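Local structure of cytosolic phospholipase A2 delta (Homo sapiens, 5IZ5) at residues V485-P489 with Y490-F494. The protein hydrolyses the sn-2 ester of glycerophospholipids in a calcium-dependent manner, with a preference for linoleic acid at that position. The protein carries 3 engineered substitutions. Numbering follows the deposited sequence.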
loop_
_atom_site.group_PDB
_atom_site.type_symbol
_atom_site.label_atom_id
_atom_site.label_comp_id
_atom_site.label_asym_id
_atom_site.label_seq_id
_atom_site.Cartn_x
_atom_site.Cartn_y
_atom_site.Cartn_z
ATOM N N VAL B 485 -0.388 0.175 -4.127
ATOM C CA VAL B 485 -1.292 -0.623 -3.322
ATOM C C VAL B 485 -2.729 -0.267 -3.708
ATOM O O VAL B 485 -3.204 0.852 -3.512
ATOM C CB VAL B 485 -1.080 -0.406 -1.810
ATOM C CG1 VAL B 485 -2.080 -1.232 -1.018
ATOM C CG2 VAL B 485 0.343 -0.777 -1.412
ATOM N N GLU B 486 -3.418 -1.260 -4.240
ATOM C CA GLU B 486 -4.784 -1.098 -4.724
ATOM C C GLU B 486 -5.792 -1.534 -3.668
ATOM O O GLU B 486 -5.592 -2.571 -3.024
ATOM C CB GLU B 486 -4.923 -1.947 -5.983
ATOM C CG GLU B 486 -6.337 -2.203 -6.451
ATOM C CD GLU B 486 -6.333 -3.071 -7.691
ATOM O OE1 GLU B 486 -6.052 -2.527 -8.781
ATOM O OE2 GLU B 486 -6.591 -4.293 -7.564
ATOM N N PHE B 487 -6.865 -0.753 -3.504
ATOM C CA PHE B 487 -7.969 -1.093 -2.601
ATOM C C PHE B 487 -9.265 -1.290 -3.390
ATOM O O PHE B 487 -9.623 -0.452 -4.227
ATOM C CB PHE B 487 -8.233 0.031 -1.590
ATOM C CG PHE B 487 -7.108 0.272 -0.622
ATOM C CD1 PHE B 487 -7.279 0.017 0.731
ATOM C CD2 PHE B 487 -5.881 0.771 -1.058
ATOM C CE1 PHE B 487 -6.249 0.249 1.633
ATOM C CE2 PHE B 487 -4.843 1.007 -0.159
ATOM C CZ PHE B 487 -5.026 0.744 1.185
ATOM N N SER B 488 -9.975 -2.380 -3.103
ATOM C CA SER B 488 -11.342 -2.576 -3.598
ATOM C C SER B 488 -12.189 -3.218 -2.500
ATOM O O SER B 488 -11.645 -3.674 -1.492
ATOM C CB SER B 488 -11.349 -3.464 -4.845
ATOM O OG SER B 488 -11.450 -4.834 -4.500
ATOM N N PRO B 489 -13.522 -3.274 -2.693
ATOM C CA PRO B 489 -14.368 -3.953 -1.710
ATOM C C PRO B 489 -14.070 -5.445 -1.551
ATOM O O PRO B 489 -14.426 -6.022 -0.524
ATOM C CB PRO B 489 -15.784 -3.749 -2.262
ATOM C CG PRO B 489 -15.680 -2.552 -3.147
ATOM C CD PRO B 489 -14.326 -2.677 -3.772
ATOM N N TYR B 490 -13.428 -6.054 -2.544
ATOM C CA TYR B 490 -13.053 -7.464 -2.487
ATOM C C TYR B 490 -11.641 -7.715 -1.966
ATOM O O TYR B 490 -11.422 -8.690 -1.246
ATOM C CB TYR B 490 -13.204 -8.125 -3.867
ATOM C CG TYR B 490 -14.613 -8.092 -4.413
ATOM C CD1 TYR B 490 -15.695 -8.491 -3.631
ATOM C CD2 TYR B 490 -14.866 -7.678 -5.718
ATOM C CE1 TYR B 490 -16.983 -8.469 -4.129
ATOM C CE2 TYR B 490 -16.157 -7.642 -6.221
ATOM C CZ TYR B 490 -17.209 -8.041 -5.423
ATOM O OH TYR B 490 -18.489 -8.018 -5.911
ATOM N N GLU B 491 -10.676 -6.876 -2.334
ATOM C CA GLU B 491 -9.320 -7.088 -1.850
ATOM C C GLU B 491 -8.407 -5.867 -1.922
ATOM O O GLU B 491 -8.619 -4.944 -2.718
ATOM C CB GLU B 491 -8.663 -8.282 -2.558
ATOM C CG GLU B 491 -8.697 -8.243 -4.070
ATOM C CD GLU B 491 -7.918 -9.376 -4.721
ATOM O OE1 GLU B 491 -7.678 -10.415 -4.072
ATOM O OE2 GLU B 491 -7.546 -9.228 -5.900
ATOM N N VAL B 492 -7.398 -5.902 -1.053
ATOM C CA VAL B 492 -6.410 -4.853 -0.902
ATOM C C VAL B 492 -5.047 -5.512 -1.036
ATOM O O VAL B 492 -4.777 -6.523 -0.380
ATOM C CB VAL B 492 -6.515 -4.197 0.489
ATOM C CG1 VAL B 492 -5.436 -3.144 0.666
ATOM C CG2 VAL B 492 -7.898 -3.584 0.698
ATOM N N GLY B 493 -4.191 -4.965 -1.889
ATOM C CA GLY B 493 -2.887 -5.570 -2.095
ATOM C C GLY B 493 -1.953 -4.906 -3.075
ATOM O O GLY B 493 -2.260 -3.868 -3.660
ATOM N N PHE B 494 -0.797 -5.543 -3.230
ATOM C CA PHE B 494 0.296 -5.037 -4.025
ATOM C C PHE B 494 0.227 -5.619 -5.415
ATOM O O PHE B 494 0.296 -6.837 -5.573
ATOM C CB PHE B 494 1.641 -5.462 -3.409
ATOM C CG PHE B 494 2.006 -4.730 -2.164
ATOM C CD1 PHE B 494 2.956 -3.721 -2.207
ATOM C CD2 PHE B 494 1.444 -5.075 -0.934
ATOM C CE1 PHE B 494 3.317 -3.052 -1.058
ATOM C CE2 PHE B 494 1.802 -4.404 0.218
ATOM C CZ PHE B 494 2.741 -3.388 0.152
HETATM O O HOH W 1 -8.305 -5.134 -5.668
#
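Val492 lays CG1 over one face of the Phe487 ring, 3.7 Å from the ring centroid and close to its normal, a CH-pi contact across a tight antiparallel beta hairpin of the phospholipase catalytic domain. The methyl reaches the ring because it stands anti to its own backbone N (chi1 177°), while Phe487 turns CG beside its backbone N. Trp531 and Phe506 add edge-to-face contacts to the same ring. The next non-hydrogen-bonded pair from the turn reverses the roles of the strands: Val485 CG2 covers a face of the Phe494 ring, 3.9 Å from the centroid. Between the two methyl-ring pairs, Val485 CG1 meets Val492 CG1 at 4.2 Å, so the four side chains form one apolar row on a single face of the sheet.

Glu486 and Gly493 make the hydrogen-bonded pair between these two, with reciprocal backbone bonds: Glu486 N to Gly493 O is 2.9 Å and the return bond has a similar length. Glu486 points to the opposite face, where its carboxylate forms salt bridges with Arg665 and Arg668 and its OE1 is hydrogen-bonded to Ser662 OG; Arg665 also pairs with Glu491, which probably offsets the proximity of the two acids.

At the turn, Ser488 N donates to Glu491 O at 2.9 Å, approaching from above the carbonyl plane. Ser488 OG sits between its backbone N and carbonyl carbon (chi1 89°), facing into the loop, where it accepts from two successive amides, Tyr490 N and, more straightly (167°), Glu491 N. One water donates both to Glu491 O and, at 2.7 Å, to Glu486 OE2.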